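PDB 4O5O: 3-hydroxyacyl-CoA dehydrogenase from Brucella suis, which probably catalyses the NAD-dependent oxidation of 3-hydroxyacyl-CoA to 3-ketoacyl-CoA, as a Rossmann-fold member of the short-chain dehydrogenase family. Local coordinates for residues Asp44-Ala47 against Glu48-Glu51; Gly108-Lys111 against Leu112-Thr116; Met210-Glu213 against Val214-Leu218; Leu237-His240 against Ile241-Gln245. All blocks are in the same frame, centred on the assembly; numbering follows the deposited sequence.

Contact 1: residues Asp44-Ala47 against Glu48-Glu51; sequences DVNA and EAGE. With EDO (1,2-ethanediol), chain E.
Asn46 reaches over the first turn of helix 47-57 and caps it: its OD1 accepts from Ala49 N at 3.0 Å, with an N-H...O angle of 164°. CG anti to the backbone N (chi1 -177°) turns the carboxamide toward the helix start. The donor comes from above the side-chain carbonyl, Ala49 N standing 62° out of its plane. The packed part is on this inner side. Ala49 CB sits 3.5 Å from Asn46 CG, packed against the carboxamide, and Gly50 N closes the first helical turn on Asn46 O at 2.9 Å. One residue on, Glu51 N repeats the bond to Ala47 O. Gly50 is buried, and its backbone comes close to the loop through that bond. The outer side is loose. The Glu48 side chain runs extended away from the loop, and a 1,2-ethanediol, probably from the crystallisation liquor, lies at the helix start: its O2 accepts from Glu48 N at 2.8 Å and its O1 donates to Val45 O. Before the cap, Asp44 OD1 takes Asn46 N at 2.9 Å, forming an Asx turn, while Asp44 OD2 accepts from Gly22 N, in what is probably the glycine-rich loop. An acidic residue at the C-terminal side of the second strand and tied to that loop is consistent with the dinucleotide-binding beta-alpha-beta unit of a Rossmann fold, here followed by an Asn-capped helix.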
ATOM      1  N   ASP B  44      -6.115  31.915  -2.168  1.00  8.15           N
ATOM      2  CA  ASP B  44      -7.452  31.305  -2.227  1.00  8.95           C
ATOM      3  C   ASP B  44      -8.200  31.953  -3.369  1.00  7.69           C
ATOM      4  O   ASP B  44      -7.895  33.109  -3.740  1.00  9.07           O
ATOM      5  CB  ASP B  44      -8.196  31.481  -0.883  1.00 10.29           C
ATOM      6  CG  ASP B  44      -9.269  30.419  -0.631  1.00 10.02           C
ATOM      7  OD1 ASP B  44     -10.199  30.281  -1.468  1.00 13.35           O
ATOM      8  OD2 ASP B  44      -9.167  29.707   0.405  1.00 11.68           O
ATOM      9  N   VAL B  45      -9.154  31.228  -3.958  1.00  8.58           N
ATOM     10  CA  VAL B  45     -10.095  31.898  -4.882  1.00 10.39           C
ATOM     11  C   VAL B  45     -11.132  32.740  -4.169  1.00 10.34           C
ATOM     12  O   VAL B  45     -11.740  33.620  -4.776  1.00 13.40           O
ATOM     13  CB  VAL B  45     -10.874  30.960  -5.825  1.00 13.84           C
ATOM     14  CG1 VAL B  45     -10.025  30.601  -7.008  1.00 16.23           C
ATOM     15  CG2 VAL B  45     -11.421  29.745  -5.103  1.00 13.87           C
ATOM     16  N   ASN B  46     -11.344  32.470  -2.895  1.00 10.43           N
ATOM     17  CA  ASN B  46     -12.363  33.197  -2.141  1.00 11.23           C
ATOM     18  C   ASN B  46     -11.729  34.458  -1.559  1.00 10.49           C
ATOM     19  O   ASN B  46     -11.078  34.407  -0.503  1.00 13.27           O
ATOM     20  CB  ASN B  46     -12.931  32.260  -1.071  1.00 13.38           C
ATOM     21  CG  ASN B  46     -14.051  32.873  -0.252  1.00 15.36           C
ATOM     22  OD1 ASN B  46     -14.233  34.101  -0.160  1.00 15.18           O
ATOM     23  ND2 ASN B  46     -14.806  31.989   0.394  1.00 20.44           N
ATOM     24  N   ALA B  47     -11.891  35.581  -2.269  1.00 11.82           N
ATOM     25  CA  ALA B  47     -11.330  36.838  -1.805  1.00 13.42           C
ATOM     26  C   ALA B  47     -11.828  37.296  -0.458  1.00 13.77           C
ATOM     27  O   ALA B  47     -11.052  37.787   0.346  1.00 14.09           O
ATOM     28  CB  ALA B  47     -11.544  37.943  -2.833  1.00 15.63           C
ATOM     29  N   GLU B  48     -13.120  37.175  -0.227  1.00 14.31           N
ATOM     30  CA  GLU B  48     -13.692  37.614   1.044  1.00 16.44           C
ATOM     31  C   GLU B  48     -13.028  36.878   2.213  1.00 12.20           C
ATOM     32  O   GLU B  48     -12.607  37.501   3.213  1.00 14.86           O
ATOM     33  CB  GLU B  48     -15.213  37.389   1.039  1.00 20.86           C
ATOM     34  CG  GLU B  48     -15.958  37.823   2.299  1.00 27.20           C
ATOM     35  CD  GLU B  48     -17.470  37.705   2.161  1.00 38.32           C
ATOM     36  OE1 GLU B  48     -17.976  36.576   1.949  1.00 45.40           O
ATOM     37  OE2 GLU B  48     -18.157  38.744   2.265  1.00 47.31           O
ATOM     38  N   ALA B  49     -12.922  35.554   2.090  1.00 12.64           N
ATOM     39  CA  ALA B  49     -12.389  34.737   3.183  1.00 12.82           C
ATOM     40  C   ALA B  49     -10.902  34.959   3.348  1.00 11.41           C
ATOM     41  O   ALA B  49     -10.393  35.046   4.455  1.00 14.80           O
ATOM     42  CB  ALA B  49     -12.687  33.266   2.944  1.00 15.55           C
ATOM     43  N   GLY B  50     -10.209  35.059   2.229  1.00 11.63           N
ATOM     44  CA  GLY B  50      -8.768  35.263   2.251  1.00 11.16           C
ATOM     45  C   GLY B  50      -8.364  36.611   2.828  1.00 11.41           C
ATOM     46  O   GLY B  50      -7.444  36.693   3.643  1.00 11.79           O
ATOM     47  N   GLU B  51      -9.059  37.676   2.409  1.00 12.69           N
ATOM     48  CA  GLU B  51      -8.799  39.006   2.938  1.00 13.58           C
ATOM     49  C   GLU B  51      -9.071  39.055   4.438  1.00 11.48           C
ATOM     50  O   GLU B  51      -8.284  39.616   5.201  1.00 13.72           O
ATOM     51  CB  GLU B  51      -9.624  40.062   2.194  1.00 15.58           C
ATOM     52  CG  GLU B  51      -9.162  40.272   0.760  1.00 19.41           C
ATOM     53  CD  GLU B  51     -10.017  41.248  -0.032  1.00 21.17           C
ATOM     54  OE1 GLU B  51     -10.787  42.006   0.586  1.00 28.86           O
ATOM     55  OE2 GLU B  51      -9.899  41.275  -1.285  1.00 23.93           O
TER
HETATM   56  C1  EDO E 302     -14.531  35.475  -4.206  1.00 29.19           C
HETATM   57  O1  EDO E 302     -13.610  36.052  -5.155  1.00 29.98           O
HETATM   58  C2  EDO E 302     -15.473  36.494  -3.575  1.00 31.51           C
HETATM   59  O2  EDO E 302     -15.101  36.765  -2.225  1.00 29.79           O

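Contact 2: residues Gly108-Lys111 against Leu112-Thr116; sequences GAHK and LETFT
This is a local contact at the start of the long helix 112-137, where the chain leaves the short strand 108-109 and turns into the first helical residues beside a second subunit. The Lys111 carbonyl, at the N-cap position, is its focus. His110 ND1 donates to Lys111 O at 2.8 Å, with the acceptor only 7° out of the ring plane; chi1 of -165° carries the imidazole toward the helix start for this bond. Thr114 OG1 lies 3.0 Å from the same Lys111 O, but its proton is not settled, since Glu101 OE1 also hydrogen-bonds to this hydroxyl. His110 CE1 comes within 3.2 Å of Thr114 OG1 and 3.8 Å of Phe115 CB, the two side chains His110 and Phe115 crossing at about a right angle. On the outer flank Glu113, bent at chi2 (88°), folds back until OE1 is 3.7 Å from Lys111 CB; the charged ends of the two stay apart. The Phe115 ring extends away from 108-111 and stacks on Phe127 of the second subunit, which also meets the His110 ring edge-to-face. Glu101 additionally holds Lys111 N through its other carboxylate oxygen. The ND1 bond places a hydrogen on this nitrogen, fixes the rotation of the imidazole, and so sets the ring that the second subunit packs against; the negative charge of Glu101 near the helix N-terminus would probably interact favourably with the helix dipole.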
ATOM      1  N   GLY B 108     -28.084  10.020 -15.502  1.00 18.59           N
ATOM      2  CA  GLY B 108     -27.096   9.653 -16.514  1.00 16.05           C
ATOM      3  C   GLY B 108     -25.707   9.425 -15.941  1.00 11.79           C
ATOM      4  O   GLY B 108     -25.502   9.444 -14.727  1.00 14.27           O
ATOM      5  N   ALA B 109     -24.766   9.178 -16.841  1.00  9.98           N
ATOM      6  CA  ALA B 109     -23.397   8.936 -16.446  1.00  9.64           C
ATOM      7  C   ALA B 109     -22.807  10.206 -15.818  1.00  8.33           C
ATOM      8  O   ALA B 109     -23.176  11.329 -16.150  1.00 11.89           O
ATOM      9  CB  ALA B 109     -22.555   8.505 -17.650  1.00 11.65           C
ATOM     10  N   HIS B 110     -21.840  10.012 -14.924  1.00  8.02           N
ATOM     11  CA  HIS B 110     -21.052  11.091 -14.333  1.00  7.84           C
ATOM     12  C   HIS B 110     -20.678  12.066 -15.421  1.00  8.02           C
ATOM     13  O   HIS B 110     -20.208  11.649 -16.481  1.00  8.92           O
ATOM     14  CB  HIS B 110     -19.780  10.457 -13.750  1.00  8.85           C
ATOM     15  CG  HIS B 110     -18.982  11.299 -12.792  1.00  7.08           C
ATOM     16  ND1 HIS B 110     -18.413  12.506 -13.118  1.00  8.36           N
ATOM     17  CD2 HIS B 110     -18.529  11.004 -11.547  1.00  7.02           C
ATOM     18  CE1 HIS B 110     -17.726  12.967 -12.082  1.00  8.07           C
ATOM     19  NE2 HIS B 110     -17.741  12.052 -11.137  1.00  8.11           N
ATOM     20  N   LYS B 111     -20.809  13.358 -15.161  1.00  9.01           N
ATOM     21  CA  LYS B 111     -20.409  14.353 -16.165  1.00  8.69           C
ATOM     22  C   LYS B 111     -18.902  14.329 -16.361  1.00  7.74           C
ATOM     23  O   LYS B 111     -18.134  14.152 -15.395  1.00  9.35           O
ATOM     24  CB  LYS B 111     -20.851  15.759 -15.770  1.00 10.28           C
ATOM     25  CG  LYS B 111     -22.362  15.928 -15.692  1.00 13.33           C
ATOM     26  CD  LYS B 111     -22.999  15.917 -17.067  1.00 23.04           C
ATOM     27  CE  LYS B 111     -24.442  16.425 -17.026  1.00 33.40           C
ATOM     28  NZ  LYS B 111     -25.390  15.425 -16.457  1.00 37.00           N
ATOM     29  N   LEU B 112     -18.462  14.443 -17.602  1.00  7.86           N
ATOM     30  CA  LEU B 112     -17.032  14.537 -17.814  1.00  7.79           C
ATOM     31  C   LEU B 112     -16.469  15.850 -17.264  1.00  8.87           C
ATOM     32  O   LEU B 112     -15.367  15.904 -16.725  1.00 10.18           O
ATOM     33  CB  LEU B 112     -16.705  14.333 -19.284  1.00  8.21           C
ATOM     34  CG  LEU B 112     -15.221  14.199 -19.633  1.00 10.73           C
ATOM     35  CD1 LEU B 112     -14.607  13.021 -18.878  1.00 11.60           C
ATOM     36  CD2 LEU B 112     -15.020  14.068 -21.126  1.00 12.24           C
ATOM     37  N   GLU B 113     -17.263  16.899 -17.357  1.00  8.67           N
ATOM     38  CA  GLU B 113     -16.804  18.231 -16.955  1.00 10.64           C
ATOM     39  C   GLU B 113     -16.512  18.318 -15.441  1.00  9.12           C
ATOM     40  O   GLU B 113     -15.591  19.006 -15.013  1.00  9.59           O
ATOM     41  CB  GLU B 113     -17.853  19.302 -17.379  1.00 14.11           C
ATOM     42  CG  GLU B 113     -18.152  19.398 -18.892  1.00 19.42           C
ATOM     43  CD  GLU B 113     -19.259  18.469 -19.434  1.00 22.05           C
ATOM     44  OE1 GLU B 113     -19.559  17.383 -18.871  1.00 15.22           O
ATOM     45  OE2 GLU B 113     -19.821  18.843 -20.492  1.00 24.59           O
ATOM     46  N   THR B 114     -17.359  17.679 -14.632  1.00  8.29           N
ATOM     47  CA  THR B 114     -17.182  17.697 -13.174  1.00  8.45           C
ATOM     48  C   THR B 114     -15.943  16.869 -12.740  1.00  7.89           C
ATOM     49  O   THR B 114     -15.191  17.291 -11.871  1.00  9.73           O
ATOM     50  CB  THR B 114     -18.448  17.172 -12.492  1.00 10.75           C
ATOM     51  OG1 THR B 114     -18.738  15.889 -13.028  1.00 11.29           O
ATOM     52  CG2 THR B 114     -19.609  18.159 -12.708  1.00 11.60           C
ATOM     53  N   PHE B 115     -15.718  15.716 -13.379  1.00  7.49           N
ATOM     54  CA  PHE B 115     -14.509  14.933 -13.126  1.00  6.95           C
ATOM     55  C   PHE B 115     -13.300  15.793 -13.479  1.00  6.39           C
ATOM     56  O   PHE B 115     -12.332  15.897 -12.701  1.00  7.32           O
ATOM     57  CB  PHE B 115     -14.499  13.656 -13.977  1.00  7.42           C
ATOM     58  CG  PHE B 115     -13.341  12.727 -13.686  1.00  7.08           C
ATOM     59  CD1 PHE B 115     -12.150  12.870 -14.360  1.00  7.61           C
ATOM     60  CD2 PHE B 115     -13.469  11.676 -12.778  1.00  7.34           C
ATOM     61  CE1 PHE B 115     -11.085  12.012 -14.113  1.00  7.73           C
ATOM     62  CE2 PHE B 115     -12.411  10.824 -12.527  1.00  9.14           C
ATOM     63  CZ  PHE B 115     -11.203  11.001 -13.181  1.00  8.14           C
ATOM     64  N   THR B 116     -13.369  16.461 -14.632  1.00  6.37           N
ATOM     65  CA  THR B 116     -12.265  17.284 -15.067  1.00  7.08           C
ATOM     66  C   THR B 116     -11.969  18.439 -14.091  1.00  7.22           C
ATOM     67  O   THR B 116     -10.818  18.720 -13.803  1.00  7.62           O
ATOM     68  CB  THR B 116     -12.497  17.806 -16.505  1.00  7.32           C
ATOM     69  OG1 THR B 116     -12.612  16.691 -17.400  1.00  9.39           O
ATOM     70  CG2 THR B 116     -11.368  18.731 -16.964  1.00  8.62           C
TER

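Contact 3: residues Met210-Glu213 against Val214-Leu218; sequences MPQE and VQDAL
Met210 lies across the first turns of helix 212-220, its sulfur resting against two apolar bumps: SD is 4.0 Å from Val214 CG1 and equally far from Leu218 CD1. This is the N-terminal turn of a surface helix in the region after the sixth strand of the Rossmann fold, with Pro211 at the N-cap position. Met210 is extended beyond CG, and its side chain crosses both Val214 and Leu218 at about a right angle, so the sulfur spans two residues one helical turn apart. The other branch of Val214 faces Pro211: CG2 packs alongside the pyrrolidine ring, about equally near CB, CG and CD, and the two side chains point the same way. Met207 of helix 205-209 touches Gln215 and Leu218. The polar flank is shaped by two glutamines. Gln215, extended beyond CG, runs back along the turn until NE2 meets Met210 O at 2.8 Å, the acceptor 2° from the amide plane. Gln212 bends at chi2 (65°) and folds over the following turn, its amide plane 51° from that of Gln215. Two waters bridge these amides. One donates to both OE1 atoms; the other donates to Gln215 OE1 and accepts from Gln212 NE2. That same Gln212 NE2 donates to Asp216 OD1 at 3.0 Å, meeting the oxygen from its syn side.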
ATOM      1  N   MET B 210     -23.044  20.419   6.720  1.00 22.86           N
ATOM      2  CA  MET B 210     -23.891  19.222   6.699  1.00 20.16           C
ATOM      3  C   MET B 210     -24.823  19.192   7.925  1.00 18.08           C
ATOM      4  O   MET B 210     -24.504  19.762   8.953  1.00 19.25           O
ATOM      5  CB  MET B 210     -23.038  17.952   6.657  1.00 17.69           C
ATOM      6  CG  MET B 210     -22.104  17.853   5.461  1.00 23.61           C
ATOM      7  SD  MET B 210     -21.067  16.361   5.451  1.00 32.13           S
ATOM      8  CE  MET B 210     -20.226  16.543   3.873  1.00 42.04           C
ATOM      9  N   PRO B 211     -25.989  18.545   7.802  1.00 17.19           N
ATOM     10  CA  PRO B 211     -26.845  18.361   8.975  1.00 17.50           C
ATOM     11  C   PRO B 211     -26.078  17.723  10.134  1.00 14.34           C
ATOM     12  O   PRO B 211     -25.232  16.870   9.916  1.00 13.68           O
ATOM     13  CB  PRO B 211     -27.930  17.412   8.473  1.00 20.83           C
ATOM     14  CG  PRO B 211     -27.971  17.615   6.997  1.00 24.34           C
ATOM     15  CD  PRO B 211     -26.551  17.907   6.596  1.00 21.26           C
ATOM     16  N   GLN B 212     -26.371  18.137  11.357  1.00 13.71           N
ATOM     17  CA  GLN B 212     -25.650  17.613  12.516  1.00 12.70           C
ATOM     18  C   GLN B 212     -25.700  16.101  12.588  1.00 12.61           C
ATOM     19  O   GLN B 212     -24.721  15.469  12.941  1.00 13.01           O
ATOM     20  CB  GLN B 212     -26.207  18.191  13.817  1.00 16.12           C
ATOM     21  CG  GLN B 212     -25.323  17.918  15.035  1.00 15.06           C
ATOM     22  CD  GLN B 212     -23.963  18.601  14.935  1.00 16.85           C
ATOM     23  OE1 GLN B 212     -23.850  19.727  14.434  1.00 21.10           O
ATOM     24  NE2 GLN B 212     -22.928  17.925  15.406  1.00 21.85           N
ATOM     25  N   GLU B 213     -26.855  15.537  12.277  1.00 12.62           N
ATOM     26  CA  GLU B 213     -27.070  14.086  12.324  1.00 15.68           C
ATOM     27  C   GLU B 213     -26.019  13.401  11.394  1.00 13.33           C
ATOM     28  O   GLU B 213     -25.414  12.361  11.712  1.00 12.81           O
ATOM     29  CB  GLU B 213     -28.558  13.769  11.927  1.00 20.24           C
ATOM     30  CG  GLU B 213     -29.721  14.378  12.809  1.00 27.13           C
ATOM     31  CD  GLU B 213     -30.197  15.851  12.502  1.00 27.46           C
ATOM     32  OE1 GLU B 213     -29.475  16.511  11.696  1.00 25.58           O
ATOM     33  OE2 GLU B 213     -31.267  16.377  13.098  1.00 24.19           O
ATOM     34  N   VAL B 214     -25.787  14.022  10.246  1.00 12.92           N
ATOM     35  CA  VAL B 214     -24.814  13.520   9.270  1.00 14.26           C
ATOM     36  C   VAL B 214     -23.384  13.630   9.792  1.00 13.79           C
ATOM     37  O   VAL B 214     -22.599  12.687   9.705  1.00 14.28           O
ATOM     38  CB  VAL B 214     -24.937  14.264   7.915  1.00 16.51           C
ATOM     39  CG1 VAL B 214     -23.824  13.872   6.945  1.00 20.18           C
ATOM     40  CG2 VAL B 214     -26.280  13.956   7.271  1.00 19.13           C
ATOM     41  N   GLN B 215     -23.053  14.793  10.336  1.00 13.28           N
ATOM     42  CA  GLN B 215     -21.722  15.027  10.905  1.00 12.93           C
ATOM     43  C   GLN B 215     -21.460  14.018  12.022  1.00 12.76           C
ATOM     44  O   GLN B 215     -20.376  13.436  12.137  1.00 13.71           O
ATOM     45  CB  GLN B 215     -21.610  16.433  11.457  1.00 14.43           C
ATOM     46  CG  GLN B 215     -21.700  17.556  10.442  1.00 15.26           C
ATOM     47  CD  GLN B 215     -21.505  18.918  11.098  1.00 18.27           C
ATOM     48  OE1 GLN B 215     -20.623  19.087  11.940  1.00 20.57           O
ATOM     49  NE2 GLN B 215     -22.340  19.885  10.739  1.00 20.20           N
ATOM     50  N   ASP B 216     -22.476  13.804  12.845  1.00 13.21           N
ATOM     51  CA  ASP B 216     -22.351  12.869  13.945  1.00 12.96           C
ATOM     52  C   ASP B 216     -22.122  11.435  13.473  1.00 14.15           C
ATOM     53  O   ASP B 216     -21.294  10.734  14.037  1.00 14.79           O
ATOM     54  CB  ASP B 216     -23.582  12.944  14.848  1.00 14.37           C
ATOM     55  CG  ASP B 216     -23.683  14.274  15.609  1.00 16.73           C
ATOM     56  OD1 ASP B 216     -22.662  14.997  15.705  1.00 17.96           O
ATOM     57  OD2 ASP B 216     -24.790  14.593  16.099  1.00 15.96           O
ATOM     58  N   ALA B 217     -22.828  11.016  12.422  1.00 13.45           N
ATOM     59  CA  ALA B 217     -22.587   9.681  11.848  1.00 14.59           C
ATOM     60  C   ALA B 217     -21.162   9.555  11.291  1.00 13.63           C
ATOM     61  O   ALA B 217     -20.502   8.503  11.425  1.00 16.06           O
ATOM     62  CB  ALA B 217     -23.641   9.336  10.801  1.00 17.31           C
ATOM     63  N   LEU B 218     -20.663  10.614  10.658  1.00 12.31           N
ATOM     64  CA  LEU B 218     -19.288  10.582  10.133  1.00 12.48           C
ATOM     65  C   LEU B 218     -18.254  10.437  11.261  1.00 14.19           C
ATOM     66  O   LEU B 218     -17.317   9.638  11.180  1.00 13.62           O
ATOM     67  CB  LEU B 218     -19.033  11.845   9.327  1.00 14.50           C
ATOM     68  CG  LEU B 218     -19.729  11.876   7.962  1.00 16.95           C
ATOM     69  CD1 LEU B 218     -19.510  13.230   7.311  1.00 21.44           C
ATOM     70  CD2 LEU B 218     -19.261  10.774   7.033  1.00 18.22           C
TER
HETATM   71  O   HOH W   1     -21.455  20.856  14.413  1.00 24.88           O
HETATM   72  O   HOH W   2     -19.909  18.288  14.382  1.00 28.57           O

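Contact 4: residues Leu237-His240 against Ile241-Gln245; sequences LVHH and IVENQ
Regular i to i+4 bonds carry the last turns of helix 231-243, from Ile241 N to Leu237 O (2.9 Å) through Asn244 N to His240 O (2.8 Å), after which Asn244 leaves helical angles. Asn244 CB lies over one face of the His240 ring, a CH-pi contact 4.0 Å from its centroid. The two side chains run side by side, with the amide plane turned 89° from the ring. Asn244 ND2 has its stronger partner in Glu233 O of the third subunit, and His240 of that third subunit stacks on this His240. At the ring's edge and in its plane, a water bridges His240 ND1 (3.0 Å) to Glu243 OE1, to which it donates at 2.7 Å. This helix precedes the final strand 251-254 of the Rossmann sheet, and its inner side covers two other strands: Val238, Ile241 and Val242 touch Ile152 of strand 149-154, while Leu237, Val238 and Ile241 touch Ile197 of strand 192-199. Within the helix, Ile241 CD1 rests 4.2 Å from Leu237 CG. His239 CG stands anti to the backbone N (chi1 -167°), which brings NE2 to 3.3 Å from Glu243 OE2, though at an angle unsuited to hydrogen bonding. Ring and carboxylate planes there are 59° apart.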
ATOM      1  N   LEU B 237       0.621  18.504  12.329  1.00  7.09           N
ATOM      2  CA  LEU B 237       1.406  17.561  11.543  1.00  6.86           C
ATOM      3  C   LEU B 237       2.248  18.294  10.496  1.00  6.66           C
ATOM      4  O   LEU B 237       3.401  17.941  10.254  1.00  6.65           O
ATOM      5  CB  LEU B 237       0.497  16.486  10.944  1.00  5.88           C
ATOM      6  CG  LEU B 237       1.215  15.437  10.076  1.00  6.01           C
ATOM      7  CD1 LEU B 237       2.332  14.745  10.868  1.00  7.43           C
ATOM      8  CD2 LEU B 237       0.249  14.414   9.495  1.00  6.14           C
ATOM      9  N   VAL B 238       1.664  19.313   9.864  1.00  6.56           N
ATOM     10  CA  VAL B 238       2.429  20.134   8.922  1.00  7.54           C
ATOM     11  C   VAL B 238       3.661  20.710   9.641  1.00  7.05           C
ATOM     12  O   VAL B 238       4.795  20.654   9.143  1.00  7.25           O
ATOM     13  CB  VAL B 238       1.569  21.285   8.363  1.00  7.53           C
ATOM     14  CG1 VAL B 238       2.438  22.333   7.661  1.00  8.62           C
ATOM     15  CG2 VAL B 238       0.486  20.714   7.437  1.00  8.44           C
ATOM     16  N   HIS B 239       3.440  21.232  10.838  1.00  7.03           N
ATOM     17  CA  HIS B 239       4.548  21.801  11.610  1.00  8.40           C
ATOM     18  C   HIS B 239       5.633  20.737  11.877  1.00  6.74           C
ATOM     19  O   HIS B 239       6.827  21.014  11.710  1.00  8.37           O
ATOM     20  CB  HIS B 239       3.968  22.331  12.922  1.00 10.29           C
ATOM     21  CG  HIS B 239       4.887  23.222  13.696  1.00 15.00           C
ATOM     22  ND1 HIS B 239       4.452  23.997  14.749  1.00 19.90           N
ATOM     23  CD2 HIS B 239       6.188  23.534  13.513  1.00 19.42           C
ATOM     24  CE1 HIS B 239       5.469  24.689  15.233  1.00 23.80           C
ATOM     25  NE2 HIS B 239       6.534  24.428  14.498  1.00 26.24           N
ATOM     26  N   HIS B 240       5.217  19.526  12.253  1.00  6.76           N
ATOM     27  CA  HIS B 240       6.174  18.457  12.524  1.00  6.64           C
ATOM     28  C   HIS B 240       6.968  18.082  11.270  1.00  6.74           C
ATOM     29  O   HIS B 240       8.156  17.842  11.349  1.00  7.51           O
ATOM     30  CB  HIS B 240       5.496  17.189  13.096  1.00  6.89           C
ATOM     31  CG  HIS B 240       6.499  16.162  13.484  1.00  7.16           C
ATOM     32  ND1 HIS B 240       7.435  16.406  14.464  1.00  7.33           N
ATOM     33  CD2 HIS B 240       6.824  14.965  12.944  1.00  8.22           C
ATOM     34  CE1 HIS B 240       8.249  15.373  14.561  1.00  8.92           C
ATOM     35  NE2 HIS B 240       7.916  14.500  13.635  1.00  8.43           N
ATOM     36  N   ILE B 241       6.291  18.017  10.119  1.00  5.95           N
ATOM     37  CA  ILE B 241       6.992  17.699   8.876  1.00  6.62           C
ATOM     38  C   ILE B 241       8.061  18.747   8.586  1.00  6.17           C
ATOM     39  O   ILE B 241       9.151  18.427   8.166  1.00  7.88           O
ATOM     40  CB  ILE B 241       5.987  17.558   7.708  1.00  5.91           C
ATOM     41  CG1 ILE B 241       5.106  16.307   7.886  1.00  5.84           C
ATOM     42  CG2 ILE B 241       6.689  17.554   6.353  1.00  7.12           C
ATOM     43  CD1 ILE B 241       3.887  16.257   6.974  1.00  7.87           C
ATOM     44  N   VAL B 242       7.736  20.011   8.805  1.00  6.72           N
ATOM     45  CA  VAL B 242       8.716  21.068   8.573  1.00  7.39           C
ATOM     46  C   VAL B 242       9.951  20.844   9.463  1.00  7.56           C
ATOM     47  O   VAL B 242      11.087  20.956   9.015  1.00  8.97           O
ATOM     48  CB  VAL B 242       8.084  22.462   8.752  1.00  9.13           C
ATOM     49  CG1 VAL B 242       9.167  23.520   8.719  1.00 10.51           C
ATOM     50  CG2 VAL B 242       7.035  22.706   7.669  1.00  9.65           C
ATOM     51  N   GLU B 243       9.715  20.491  10.721  1.00  7.95           N
ATOM     52  CA  GLU B 243      10.804  20.318  11.695  1.00  8.31           C
ATOM     53  C   GLU B 243      11.641  19.059  11.502  1.00  8.72           C
ATOM     54  O   GLU B 243      12.853  19.066  11.772  1.00 10.03           O
ATOM     55  CB  GLU B 243      10.244  20.280  13.112  1.00 11.73           C
ATOM     56  CG  GLU B 243       9.669  21.577  13.599  1.00 12.44           C
ATOM     57  CD  GLU B 243       9.137  21.503  15.018  1.00 17.78           C
ATOM     58  OE1 GLU B 243       8.809  20.388  15.543  1.00 20.58           O
ATOM     59  OE2 GLU B 243       9.039  22.587  15.614  1.00 24.75           O
ATOM     60  N   ASN B 244      10.986  17.979  11.076  1.00  7.09           N
ATOM     61  CA  ASN B 244      11.607  16.647  11.075  1.00  7.47           C
ATOM     62  C   ASN B 244      12.184  16.319   9.698  1.00  6.67           C
ATOM     63  O   ASN B 244      11.463  15.887   8.797  1.00  7.98           O
ATOM     64  CB  ASN B 244      10.622  15.565  11.511  1.00  7.68           C
ATOM     65  CG  ASN B 244      11.313  14.265  11.825  1.00  8.64           C
ATOM     66  OD1 ASN B 244      12.402  13.988  11.321  1.00  9.12           O
ATOM     67  ND2 ASN B 244      10.699  13.469  12.671  1.00  7.97           N
ATOM     68  N   GLN B 245      13.476  16.596   9.537  1.00  7.26           N
ATOM     69  CA  GLN B 245      14.124  16.523   8.240  1.00  7.83           C
ATOM     70  C   GLN B 245      14.113  15.117   7.626  1.00  7.20           C
ATOM     71  O   GLN B 245      14.252  14.978   6.415  1.00  8.89           O
ATOM     72  CB  GLN B 245      15.572  17.021   8.356  1.00  9.66           C
ATOM     73  CG  GLN B 245      16.254  17.274   7.021  1.00 11.32           C
ATOM     74  CD  GLN B 245      17.526  18.066   7.180  1.00 11.36           C
ATOM     75  OE1 GLN B 245      18.562  17.545   7.631  1.00 12.83           O
ATOM     76  NE2 GLN B 245      17.450  19.344   6.854  1.00 12.36           N
TER
HETATM   77  O   HOH W   3       6.577  18.933  15.855  1.00 16.53           O

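Along the chain the four contacts come in numerical order, each on a different helix, contacts 1 to 3 at its start and contact 4 at its end, and none touches another. Contacts 1 and 2 are about 27 Å apart between centres, as are contacts 1 and 3 and contacts 2 and 3; contact 4 lies about 37 Å from contact 2, across the chain's centre. Contact 1 follows strand 39-44 and contact 4 precedes strand 251-254, both strands of the seven-stranded parallel sheet. Contacts 2 and 4 face different neighbouring subunits, so they take part in two separate interfaces of the four-chain assembly, whereas 1 and 3 touch no other chain of it.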